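Local structure of trichothecene 3-O-acetyltransferase TRI101 (Fusarium sporotrichioides, 2ZBA) at residues A[120-125]-A[412-417]; A[144-149]-A[159-164]; A[407-412]-A[421-426]. The protein catalyses transfer of an acetyl group from acetyl-CoA to the 3-hydroxyl of trichothecene mycotoxins, a step in the pathway leading to T-2 toxin. One frame throughout, in Å; residues are numbered along the deposited sequence.

Overall arrangement
Along the chain, residues 120-125 come first and wait for a partner almost 290 residues later: interaction 1 pins the start of helix 122-125 to the 412-417 loop. Within that long span, interaction 2 closes the short hairpin of strands 146-153 and 156-164, and Val125 O meets Thr160 OG1 between the two contacts. Interaction 3 joins 407-412 to 421-426, a local return of the chain whose segments alternate with those of interaction 1; the two share Arg412. Interaction 2 lies in the five-stranded sheet that has 407-409 at one edge, whereas strand 419-422 belongs to the seven-stranded sheet. Interaction 3 thus joins the sheets, while interaction 1 fastens the intervening loop to helix 122-125, both beside bound T-2 toxin.

Interaction 1 (A[120-125]-A[412-417]); sequences FDENVV and RFEPFE. With ZBA (12,13-Epoxytrichothec-9-ene-3,4,8,15-tetrol-4,15-diacetate-8-isovalerate), chain F.
Arg412 joins the lead-in to helix 122-125 through its backbone as well as its side chain. Its N donates to Phe120 O at 2.7 Å, and Glu122 N returns a bond to Arg412 O at 3.2 Å; the two flank Asp121 and make a single beta bridge. Water 1 adds a third tie by donating to both Arg412 O and Asp121 OD1. With CG opposite the backbone N (chi1 -177°) and a bend at chi3, the arginine carries its guanidinium back toward Asp121. There NH2 lies 3.8 Å from Asp121 OD2, a long, weak salt bridge, the guanidinium and carboxylate planes 51° apart. Asp121 is the N-cap residue of the helix: its OD1 accepts from Asn123 N at 3.0 Å, the donor approaching from above the carboxylate plane.

Glu122 lies with CB and CG against Arg412 O and reaches on to the next residues of the loop. Its CG sits between backbone N and carbonyl carbon (chi1 72°), and the extended chain beyond places OE2 3.4 Å from Phe413 CB. The same OE2 faces Glu414 OE1 at 4.0 Å, where water 2 donates to both. Lys129 forms salt bridges with Glu122 OE2 and Glu414 OE2, while Thr130 N and Gln31 NE2 bond to Glu122 OE1. Farther along, Phe416 CE2 comes within 3.1 Å of the toxin's O18, so the anchored loop also lines the trichothecene pocket. Lys129 and water 2 between them probably offset the repulsion of the two carboxylates and would favour both remaining ionised.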
loop_
_atom_site.group_PDB
_atom_site.type_symbol
_atom_site.label_atom_id
_atom_site.label_comp_id
_atom_site.label_asym_id
_atom_site.label_seq_id
_atom_site.Cartn_x
_atom_site.Cartn_y
_atom_site.Cartn_z
ATOM N N PHE A 120 -11.202 -7.845 9.936
ATOM C CA PHE A 120 -11.277 -7.243 8.610
ATOM C C PHE A 120 -10.926 -8.293 7.561
ATOM O O PHE A 120 -10.026 -8.090 6.742
ATOM C CB PHE A 120 -10.350 -6.035 8.487
ATOM C CG PHE A 120 -10.812 -4.830 9.246
ATOM C CD1 PHE A 120 -11.613 -3.873 8.633
ATOM C CD2 PHE A 120 -10.431 -4.642 10.572
ATOM C CE1 PHE A 120 -12.040 -2.758 9.326
ATOM C CE2 PHE A 120 -10.851 -3.523 11.278
ATOM C CZ PHE A 120 -11.655 -2.584 10.664
ATOM N N ASP A 121 -11.640 -9.421 7.613
ATOM C CA ASP A 121 -11.550 -10.471 6.593
ATOM C C ASP A 121 -11.899 -9.872 5.242
ATOM O O ASP A 121 -12.973 -9.313 5.088
ATOM C CB ASP A 121 -12.529 -11.594 6.938
ATOM C CG ASP A 121 -12.256 -12.878 6.164
ATOM O OD1 ASP A 121 -11.670 -12.829 5.061
ATOM O OD2 ASP A 121 -12.626 -13.953 6.676
ATOM N N GLU A 122 -10.999 -9.966 4.263
ATOM C CA GLU A 122 -11.258 -9.379 2.938
ATOM C C GLU A 122 -12.470 -10.056 2.275
ATOM O O GLU A 122 -13.139 -9.474 1.441
ATOM C CB GLU A 122 -10.036 -9.517 2.017
ATOM C CG GLU A 122 -9.781 -10.944 1.533
ATOM C CD GLU A 122 -8.668 -11.051 0.502
ATOM O OE1 GLU A 122 -8.320 -10.035 -0.134
ATOM O OE2 GLU A 122 -8.147 -12.167 0.331
ATOM N N ASN A 123 -12.726 -11.293 2.674
ATOM C CA ASN A 123 -13.809 -12.081 2.134
ATOM C C ASN A 123 -15.138 -11.505 2.615
ATOM O O ASN A 123 -16.146 -11.502 1.884
ATOM C CB ASN A 123 -13.605 -13.544 2.541
ATOM C CG ASN A 123 -12.285 -14.138 1.974
ATOM O OD1 ASN A 123 -11.429 -14.626 2.722
ATOM N ND2 ASN A 123 -12.129 -14.087 0.657
ATOM N N VAL A 124 -15.105 -10.953 3.830
ATOM C CA VAL A 124 -16.283 -10.342 4.461
ATOM C C VAL A 124 -16.477 -8.877 4.016
ATOM O O VAL A 124 -17.598 -8.463 3.699
ATOM C CB VAL A 124 -16.203 -10.446 6.031
ATOM C CG1 VAL A 124 -17.326 -9.676 6.702
ATOM C CG2 VAL A 124 -16.213 -11.892 6.502
ATOM N N VAL A 125 -15.395 -8.094 3.978
ATOM C CA VAL A 125 -15.534 -6.644 3.778
ATOM C C VAL A 125 -15.195 -6.056 2.403
ATOM O O VAL A 125 -15.571 -4.911 2.113
ATOM C CB VAL A 125 -14.827 -5.817 4.913
ATOM C CG1 VAL A 125 -15.493 -6.084 6.272
ATOM C CG2 VAL A 125 -13.305 -6.091 4.955
ATOM N N ARG A 412 -7.470 -8.081 5.861
ATOM C CA ARG A 412 -6.604 -9.222 5.976
ATOM C C ARG A 412 -6.758 -10.122 4.747
ATOM O O ARG A 412 -7.866 -10.379 4.270
ATOM C CB ARG A 412 -6.934 -10.004 7.250
ATOM C CG ARG A 412 -6.017 -11.191 7.508
ATOM C CD ARG A 412 -6.261 -11.849 8.858
ATOM N NE ARG A 412 -7.689 -12.057 9.146
ATOM C CZ ARG A 412 -8.424 -13.062 8.681
ATOM N NH1 ARG A 412 -7.883 -13.980 7.898
ATOM N NH2 ARG A 412 -9.703 -13.143 8.998
ATOM N N PHE A 413 -5.634 -10.589 4.234
ATOM C CA PHE A 413 -5.671 -11.605 3.203
ATOM C C PHE A 413 -4.756 -12.735 3.627
ATOM O O PHE A 413 -4.420 -12.827 4.797
ATOM C CB PHE A 413 -5.361 -11.024 1.814
ATOM C CG PHE A 413 -4.048 -10.289 1.710
ATOM C CD1 PHE A 413 -2.950 -10.896 1.103
ATOM C CD2 PHE A 413 -3.922 -8.984 2.165
ATOM C CE1 PHE A 413 -1.740 -10.229 0.972
ATOM C CE2 PHE A 413 -2.701 -8.289 2.034
ATOM C CZ PHE A 413 -1.616 -8.916 1.437
ATOM N N GLU A 414 -4.395 -13.610 2.694
ATOM C CA GLU A 414 -3.555 -14.770 3.000
ATOM C C GLU A 414 -2.276 -14.338 3.683
ATOM O O GLU A 414 -1.740 -13.294 3.343
ATOM C CB GLU A 414 -3.199 -15.539 1.719
ATOM C CG GLU A 414 -4.338 -16.343 1.150
ATOM C CD GLU A 414 -5.149 -15.589 0.109
ATOM O OE1 GLU A 414 -4.829 -14.411 -0.198
ATOM O OE2 GLU A 414 -6.110 -16.195 -0.416
ATOM N N PRO A 415 -1.787 -15.150 4.645
ATOM C CA PRO A 415 -0.500 -14.935 5.283
ATOM C C PRO A 415 0.580 -14.832 4.221
ATOM O O PRO A 415 0.550 -15.553 3.244
ATOM C CB PRO A 415 -0.307 -16.198 6.114
ATOM C CG PRO A 415 -1.678 -16.653 6.415
ATOM C CD PRO A 415 -2.467 -16.343 5.190
ATOM N N PHE A 416 1.503 -13.903 4.405
ATOM C CA PHE A 416 2.511 -13.638 3.415
ATOM C C PHE A 416 3.753 -13.201 4.169
ATOM O O PHE A 416 3.939 -12.018 4.468
ATOM C CB PHE A 416 2.017 -12.545 2.486
ATOM C CG PHE A 416 2.639 -12.571 1.143
ATOM C CD1 PHE A 416 1.896 -12.952 0.039
ATOM C CD2 PHE A 416 3.964 -12.178 0.966
ATOM C CE1 PHE A 416 2.460 -12.961 -1.217
ATOM C CE2 PHE A 416 4.547 -12.189 -0.292
ATOM C CZ PHE A 416 3.794 -12.584 -1.387
ATOM N N GLU A 417 4.587 -14.183 4.495
ATOM C CA GLU A 417 5.675 -13.966 5.415
ATOM C C GLU A 417 6.602 -12.821 4.963
ATOM O O GLU A 417 6.997 -12.755 3.797
ATOM C CB GLU A 417 6.458 -15.254 5.606
ATOM C CG GLU A 417 7.445 -15.161 6.704
ATOM C CD GLU A 417 8.458 -16.263 6.666
ATOM O OE1 GLU A 417 8.455 -17.066 5.703
ATOM O OE2 GLU A 417 9.256 -16.329 7.609
HETATM O O18 ZBA F . 4.836 -9.607 -2.052
HETATM C C44 ZBA F . 4.177 -9.596 -3.062
HETATM C C45 ZBA F . 4.417 -10.401 -4.288
HETATM C C46 ZBA F . 3.210 -10.929 -4.955
HETATM C C48 ZBA F . 2.300 -11.866 -4.339
HETATM C C47 ZBA F . 2.802 -10.576 -6.341
HETATM O O17 ZBA F . 3.112 -8.798 -3.141
HETATM C C31 ZBA F . 2.877 -7.737 -2.164
HETATM C C30 ZBA F . 3.916 -6.636 -2.297
HETATM C C32 ZBA F . 1.448 -7.332 -2.341
HETATM C C39 ZBA F . 0.455 -8.434 -2.132
HETATM C C33 ZBA F . 1.124 -6.091 -2.632
HETATM C C34 ZBA F . 2.111 -4.983 -2.752
HETATM O O10 ZBA F . 2.212 -4.324 -1.433
HETATM C C29 ZBA F . 3.562 -5.400 -3.198
HETATM C C38 ZBA F . 3.523 -5.820 -4.684
HETATM O O12 ZBA F . 4.619 -6.722 -4.970
HETATM C C40 ZBA F . 4.985 -6.837 -6.245
HETATM C C41 ZBA F . 6.064 -7.856 -6.412
HETATM O O13 ZBA F . 4.543 -6.236 -7.121
HETATM C C28 ZBA F . 4.581 -4.168 -2.985
HETATM C C37 ZBA F . 5.994 -4.511 -3.531
HETATM C C35 ZBA F . 4.561 -3.814 -1.486
HETATM C C25 ZBA F . 3.200 -3.285 -1.284
HETATM C C36 ZBA F . 5.436 -4.292 -0.447
HETATM O O11 ZBA F . 5.568 -2.953 -0.949
HETATM C C27 ZBA F . 3.977 -2.804 -3.552
HETATM C C26 ZBA F . 3.260 -2.212 -2.350
HETATM O O16 ZBA F . 1.977 -1.708 -2.622
HETATM O O14 ZBA F . 4.928 -1.822 -4.067
HETATM O O HOH W 1 -8.802 -12.974 5.265
HETATM O O HOH W 2 -5.986 -12.653 -1.601
#

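Interaction 2 (A[144-149]-A[159-164]); sequences PVLLLQ and LTVNGQ
Leu147 and Asn162 face each other as an antiparallel hydrogen-bonded pair: Asn162 N donates to Leu147 O at 2.8 Å, and Leu147 N to Asn162 O at 3.0 Å. Gln149 and Thr160 repeat the pattern, while Gln164 N to Val145 O, also 3.0 Å, extends it to the residue just before strand 146-153. The intervening pairs, Leu146 with Gly163 and Leu148 with Val161, are non-hydrogen-bonded; here Leu146 CA approaches Asn162 O at 3.2 Å in a CA-H...O contact. The side chains of Leu146, Leu148 and Val161 share one face of the sheet. CD1 of Leu146 reaches CG1 of Val161 at 3.8 Å, brought there by a chi1 of -161° that sets CG far from the backbone N. Leu148 lies alongside Val161, pointing the same way.

On the other face stand Leu147, Gln149, Thr160 and Asn162; the polar ends of the last three are held from outside: Thr160 OG1 by Val125 O, Asn162 ND2 by Arg128 O, Gln149 NE2 by Asn151 OD1. This beta hairpin lies in the interior of its five-stranded sheet, with strand 92-97 beside 146-153, strand 29-37 beside 156-164, and helix 170-184 packed on Leu146, Leu148 and Val161.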
loop_
_atom_site.group_PDB
_atom_site.type_symbol
_atom_site.label_atom_id
_atom_site.label_comp_id
_atom_site.label_asym_id
_atom_site.label_seq_id
_atom_site.Cartn_x
_atom_site.Cartn_y
_atom_site.Cartn_z
ATOM N N PRO A 144 -11.775 -4.573 -13.126
ATOM C CA PRO A 144 -12.071 -3.147 -12.972
ATOM C C PRO A 144 -10.920 -2.397 -12.308
ATOM O O PRO A 144 -10.163 -2.972 -11.532
ATOM C CB PRO A 144 -13.315 -3.133 -12.073
ATOM C CG PRO A 144 -13.884 -4.527 -12.155
ATOM C CD PRO A 144 -12.704 -5.420 -12.352
ATOM N N VAL A 145 -10.793 -1.126 -12.649
ATOM C CA VAL A 145 -9.776 -0.218 -12.106
ATOM C C VAL A 145 -10.059 0.054 -10.607
ATOM O O VAL A 145 -9.147 0.052 -9.767
ATOM C CB VAL A 145 -9.750 1.084 -12.958
ATOM C CG1 VAL A 145 -8.990 2.237 -12.274
ATOM C CG2 VAL A 145 -9.171 0.802 -14.331
ATOM N N LEU A 146 -11.342 0.236 -10.288
ATOM C CA LEU A 146 -11.764 0.622 -8.950
ATOM C C LEU A 146 -13.080 -0.076 -8.619
ATOM O O LEU A 146 -13.996 -0.103 -9.440
ATOM C CB LEU A 146 -11.905 2.153 -8.887
ATOM C CG LEU A 146 -11.903 2.884 -7.532
ATOM C CD1 LEU A 146 -10.516 2.910 -6.883
ATOM C CD2 LEU A 146 -12.422 4.327 -7.702
ATOM N N LEU A 147 -13.159 -0.679 -7.436
ATOM C CA LEU A 147 -14.404 -1.288 -6.941
ATOM C C LEU A 147 -14.640 -0.798 -5.521
ATOM O O LEU A 147 -13.691 -0.550 -4.772
ATOM C CB LEU A 147 -14.331 -2.828 -6.923
ATOM C CG LEU A 147 -14.216 -3.726 -8.165
ATOM C CD1 LEU A 147 -12.761 -3.969 -8.517
ATOM C CD2 LEU A 147 -14.870 -5.068 -7.860
ATOM N N LEU A 148 -15.905 -0.684 -5.134
ATOM C CA LEU A 148 -16.234 -0.241 -3.781
ATOM C C LEU A 148 -17.188 -1.225 -3.129
ATOM O O LEU A 148 -18.066 -1.789 -3.786
ATOM C CB LEU A 148 -16.835 1.177 -3.796
ATOM C CG LEU A 148 -15.913 2.336 -4.215
ATOM C CD1 LEU A 148 -15.918 2.546 -5.729
ATOM C CD2 LEU A 148 -16.259 3.638 -3.520
ATOM N N GLN A 149 -16.985 -1.462 -1.840
ATOM C CA GLN A 149 -17.987 -2.152 -1.057
ATOM C C GLN A 149 -18.410 -1.321 0.133
ATOM O O GLN A 149 -17.577 -0.887 0.923
ATOM C CB GLN A 149 -17.477 -3.505 -0.593
ATOM C CG GLN A 149 -18.518 -4.307 0.119
ATOM C CD GLN A 149 -18.341 -5.752 -0.154
ATOM O OE1 GLN A 149 -18.130 -6.140 -1.313
ATOM N NE2 GLN A 149 -18.393 -6.572 0.887
ATOM N N LEU A 159 -16.654 1.135 4.687
ATOM C CA LEU A 159 -16.465 1.348 3.268
ATOM C C LEU A 159 -15.100 0.800 2.881
ATOM O O LEU A 159 -14.080 1.182 3.470
ATOM C CB LEU A 159 -16.544 2.825 2.924
ATOM C CG LEU A 159 -16.221 3.180 1.479
ATOM C CD1 LEU A 159 -17.247 2.585 0.515
ATOM C CD2 LEU A 159 -16.188 4.654 1.356
ATOM N N THR A 160 -15.095 -0.107 1.908
ATOM C CA THR A 160 -13.858 -0.708 1.423
ATOM C C THR A 160 -13.640 -0.306 -0.021
ATOM O O THR A 160 -14.565 -0.398 -0.829
ATOM C CB THR A 160 -13.916 -2.216 1.529
ATOM O OG1 THR A 160 -14.124 -2.581 2.899
ATOM C CG2 THR A 160 -12.616 -2.833 1.023
ATOM N N VAL A 161 -12.438 0.182 -0.337
ATOM C CA VAL A 161 -12.106 0.578 -1.711
ATOM C C VAL A 161 -10.966 -0.263 -2.291
ATOM O O VAL A 161 -9.887 -0.376 -1.672
ATOM C CB VAL A 161 -11.777 2.074 -1.826
ATOM C CG1 VAL A 161 -11.600 2.470 -3.296
ATOM C CG2 VAL A 161 -12.877 2.918 -1.170
ATOM N N ASN A 162 -11.219 -0.842 -3.475
ATOM C CA ASN A 162 -10.258 -1.704 -4.201
ATOM C C ASN A 162 -9.697 -1.010 -5.427
ATOM O O ASN A 162 -10.446 -0.411 -6.186
ATOM C CB ASN A 162 -10.932 -3.010 -4.675
ATOM C CG ASN A 162 -10.912 -4.098 -3.634
ATOM O OD1 ASN A 162 -11.304 -3.891 -2.475
ATOM N ND2 ASN A 162 -10.450 -5.279 -4.035
ATOM N N GLY A 163 -8.382 -1.088 -5.620
ATOM C CA GLY A 163 -7.738 -0.489 -6.793
ATOM C C GLY A 163 -6.792 -1.497 -7.440
ATOM O O GLY A 163 -5.969 -2.076 -6.760
ATOM N N GLN A 164 -6.935 -1.722 -8.748
ATOM C CA GLN A 164 -6.047 -2.611 -9.510
ATOM C C GLN A 164 -4.618 -2.051 -9.464
ATOM O O GLN A 164 -4.375 -0.905 -9.847
ATOM C CB GLN A 164 -6.554 -2.748 -10.956
ATOM C CG GLN A 164 -6.264 -4.103 -11.603
ATOM C CD GLN A 164 -4.795 -4.445 -11.574
ATOM O OE1 GLN A 164 -4.392 -5.455 -10.976
ATOM N NE2 GLN A 164 -3.970 -3.576 -12.180
#

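Interaction 3 (A[407-412]-A[421-426]); sequences SVRRPR and YFMPKK. With ZBA (12,13-Epoxytrichothec-9-ene-3,4,8,15-tetrol-4,15-diacetate-8-isovalerate), chain F.
Arg410 and Met423 meet where the two large sheets of this BAHD-superfamily fold come together: strand 407-409 edges the five-stranded sheet, and strand 419-422 belongs to the seven-stranded one. The touching parts run in nearly opposite directions, 160° apart, yet no hydrogen bond crosses directly between them, and side chains fill the gap. Within strand 407-409, Val408 CG1 packs on Pro424 CG at 3.9 Å, the two side chains crossing at about a right angle. CB of Arg410 rests at 3.7 Å from both SE and CE of Met423, which is present as selenomethionine. That side chain folds back on itself through bends at chi2 and chi3, and its SE also lies 3.2 Å from Arg410 N, a buried amide with no hydrogen-bond partner in the model. From CB, the arginine's CG stands opposite the backbone N (chi1 -161°), and a turn at chi2 sends the chain toward Tyr421. CD then sits over one face of the tyrosine ring, 4.2 Å from CE2 and offset toward the rim.

At the tip, NH1 donates to Pro411 O at 2.8 Å, folding the guanidinium against its own chain, and also bonds to Gln31 OE1. NH2 bonds to Thr130 OG1 and donates to water 3, which lies in the guanidinium plane at its edge. Water 3 links the arginine to the trichothecene pocket: it donates to Tyr421 OH at 2.7 Å, and that hydroxyl in turn donates to the toxin's ring-ether oxygen O10 at 2.8 Å.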
loop_
_atom_site.group_PDB
_atom_site.type_symbol
_atom_site.label_atom_id
_atom_site.label_comp_id
_atom_site.label_asym_id
_atom_site.label_seq_id
_atom_site.Cartn_x
_atom_site.Cartn_y
_atom_site.Cartn_z
ATOM N N SER A 407 -11.823 4.396 12.204
ATOM C CA SER A 407 -10.724 3.487 11.927
ATOM C C SER A 407 -10.467 3.411 10.413
ATOM O O SER A 407 -11.399 3.478 9.604
ATOM C CB SER A 407 -11.021 2.104 12.476
ATOM O OG SER A 407 -9.918 1.232 12.350
ATOM N N VAL A 408 -9.185 3.317 10.066
ATOM C CA VAL A 408 -8.731 3.094 8.692
ATOM C C VAL A 408 -7.781 1.898 8.749
ATOM O O VAL A 408 -6.680 2.000 9.288
ATOM C CB VAL A 408 -8.050 4.347 8.093
ATOM C CG1 VAL A 408 -7.590 4.101 6.614
ATOM C CG2 VAL A 408 -8.976 5.543 8.170
ATOM N N ARG A 409 -8.235 0.763 8.206
ATOM C CA ARG A 409 -7.475 -0.485 8.239
ATOM C C ARG A 409 -7.299 -1.069 6.855
ATOM O O ARG A 409 -8.086 -0.785 5.964
ATOM C CB ARG A 409 -8.157 -1.510 9.132
ATOM C CG ARG A 409 -8.396 -1.058 10.564
ATOM C CD ARG A 409 -7.098 -0.644 11.215
ATOM N NE ARG A 409 -7.020 -1.079 12.595
ATOM C CZ ARG A 409 -6.095 -0.651 13.453
ATOM N NH1 ARG A 409 -5.192 0.245 13.062
ATOM N NH2 ARG A 409 -6.079 -1.121 14.697
ATOM N N ARG A 410 -6.237 -1.853 6.657
ATOM C CA ARG A 410 -6.108 -2.609 5.411
ATOM C C ARG A 410 -6.617 -4.021 5.712
ATOM O O ARG A 410 -6.049 -4.673 6.601
ATOM C CB ARG A 410 -4.645 -2.714 4.972
ATOM C CG ARG A 410 -4.514 -3.072 3.525
ATOM C CD ARG A 410 -3.667 -4.276 3.273
ATOM N NE ARG A 410 -3.709 -4.578 1.840
ATOM C CZ ARG A 410 -4.660 -5.292 1.236
ATOM N NH1 ARG A 410 -5.666 -5.829 1.936
ATOM N NH2 ARG A 410 -4.600 -5.471 -0.085
ATOM N N PRO A 411 -7.674 -4.497 4.986
ATOM C CA PRO A 411 -8.197 -5.866 5.184
ATOM C C PRO A 411 -7.154 -7.000 5.154
ATOM O O PRO A 411 -6.093 -6.874 4.527
ATOM C CB PRO A 411 -9.185 -6.030 4.042
ATOM C CG PRO A 411 -9.645 -4.655 3.759
ATOM C CD PRO A 411 -8.440 -3.778 3.962
ATOM N N ARG A 412 -7.470 -8.081 5.861
ATOM C CA ARG A 412 -6.604 -9.222 5.976
ATOM C C ARG A 412 -6.758 -10.122 4.747
ATOM O O ARG A 412 -7.866 -10.379 4.270
ATOM C CB ARG A 412 -6.934 -10.004 7.250
ATOM C CG ARG A 412 -6.017 -11.191 7.508
ATOM C CD ARG A 412 -6.261 -11.849 8.858
ATOM N NE ARG A 412 -7.689 -12.057 9.146
ATOM C CZ ARG A 412 -8.424 -13.062 8.681
ATOM N NH1 ARG A 412 -7.883 -13.980 7.898
ATOM N NH2 ARG A 412 -9.703 -13.143 8.998
ATOM N N TYR A 421 3.024 -3.459 6.195
ATOM C CA TYR A 421 2.497 -2.138 5.867
ATOM C C TYR A 421 2.516 -1.265 7.090
ATOM O O TYR A 421 2.387 -1.776 8.204
ATOM C CB TYR A 421 1.035 -2.229 5.399
ATOM C CG TYR A 421 0.867 -3.016 4.122
ATOM C CD1 TYR A 421 1.012 -2.397 2.880
ATOM C CD2 TYR A 421 0.585 -4.385 4.152
ATOM C CE1 TYR A 421 0.878 -3.119 1.703
ATOM C CE2 TYR A 421 0.451 -5.118 2.965
ATOM C CZ TYR A 421 0.593 -4.474 1.755
ATOM O OH TYR A 421 0.454 -5.173 0.569
ATOM N N PHE A 422 2.622 0.047 6.886
ATOM C CA PHE A 422 2.163 0.996 7.902
ATOM C C PHE A 422 0.849 1.568 7.404
ATOM O O PHE A 422 0.735 1.925 6.229
ATOM C CB PHE A 422 3.120 2.181 8.133
ATOM C CG PHE A 422 4.494 1.814 8.628
ATOM C CD1 PHE A 422 4.730 0.652 9.361
ATOM C CD2 PHE A 422 5.567 2.674 8.383
ATOM C CE1 PHE A 422 6.013 0.351 9.815
ATOM C CE2 PHE A 422 6.834 2.364 8.819
ATOM C CZ PHE A 422 7.056 1.216 9.546
HETATM N N MSE A 423 -0.127 1.680 8.309
HETATM C CA MSE A 423 -1.429 2.255 7.999
HETATM C C MSE A 423 -1.279 3.769 7.864
HETATM O O MSE A 423 -0.263 4.318 8.289
HETATM C CB MSE A 423 -2.428 1.914 9.130
HETATM C CG MSE A 423 -2.859 0.429 9.242
HETATM SE SE MSE A 423 -3.609 -0.391 7.595
HETATM C CE MSE A 423 -1.932 -1.002 6.782
ATOM N N PRO A 424 -2.271 4.454 7.260
ATOM C CA PRO A 424 -2.271 5.911 7.283
ATOM C C PRO A 424 -2.222 6.422 8.722
ATOM O O PRO A 424 -2.903 5.875 9.592
ATOM C CB PRO A 424 -3.612 6.275 6.641
ATOM C CG PRO A 424 -3.931 5.132 5.777
ATOM C CD PRO A 424 -3.424 3.924 6.506
ATOM N N LYS A 425 -1.411 7.451 8.955
ATOM C CA LYS A 425 -1.082 7.887 10.306
ATOM C C LYS A 425 -2.290 8.581 10.910
ATOM O O LYS A 425 -2.854 9.528 10.316
ATOM C CB LYS A 425 0.160 8.793 10.265
ATOM C CG LYS A 425 0.532 9.515 11.547
ATOM C CD LYS A 425 1.635 10.513 11.237
ATOM C CE LYS A 425 1.586 11.750 12.124
ATOM N NZ LYS A 425 2.387 12.852 11.471
ATOM N N LYS A 426 -2.700 8.097 12.082
ATOM C CA LYS A 426 -3.912 8.622 12.743
ATOM C C LYS A 426 -3.671 10.098 13.032
ATOM O O LYS A 426 -2.532 10.492 13.280
ATOM C CB LYS A 426 -4.232 7.845 14.026
ATOM C CG LYS A 426 -5.661 7.972 14.514
ATOM C CD LYS A 426 -5.996 6.847 15.488
ATOM C CE LYS A 426 -7.398 7.004 16.059
ATOM N NZ LYS A 426 -7.484 6.262 17.342
HETATM O O18 ZBA F . 4.836 -9.607 -2.052
HETATM C C44 ZBA F . 4.177 -9.596 -3.062
HETATM C C45 ZBA F . 4.417 -10.401 -4.288
HETATM C C46 ZBA F . 3.210 -10.929 -4.955
HETATM C C48 ZBA F . 2.300 -11.866 -4.339
HETATM C C47 ZBA F . 2.802 -10.576 -6.341
HETATM O O17 ZBA F . 3.112 -8.798 -3.141
HETATM C C31 ZBA F . 2.877 -7.737 -2.164
HETATM C C30 ZBA F . 3.916 -6.636 -2.297
HETATM C C32 ZBA F . 1.448 -7.332 -2.341
HETATM C C39 ZBA F . 0.455 -8.434 -2.132
HETATM C C33 ZBA F . 1.124 -6.091 -2.632
HETATM C C34 ZBA F . 2.111 -4.983 -2.752
HETATM O O10 ZBA F . 2.212 -4.324 -1.433
HETATM C C29 ZBA F . 3.562 -5.400 -3.198
HETATM C C38 ZBA F . 3.523 -5.820 -4.684
HETATM O O12 ZBA F . 4.619 -6.722 -4.970
HETATM C C40 ZBA F . 4.985 -6.837 -6.245
HETATM C C41 ZBA F . 6.064 -7.856 -6.412
HETATM O O13 ZBA F . 4.543 -6.236 -7.121
HETATM C C28 ZBA F . 4.581 -4.168 -2.985
HETATM C C37 ZBA F . 5.994 -4.511 -3.531
HETATM C C35 ZBA F . 4.561 -3.814 -1.486
HETATM C C25 ZBA F . 3.200 -3.285 -1.284
HETATM C C36 ZBA F . 5.436 -4.292 -0.447
HETATM O O11 ZBA F . 5.568 -2.953 -0.949
HETATM C C27 ZBA F . 3.977 -2.804 -3.552
HETATM C C26 ZBA F . 3.260 -2.212 -2.350
HETATM O O16 ZBA F . 1.977 -1.708 -2.622
HETATM O O14 ZBA F . 4.928 -1.822 -4.067
HETATM O O HOH W 3 -1.755 -4.543 -0.761
#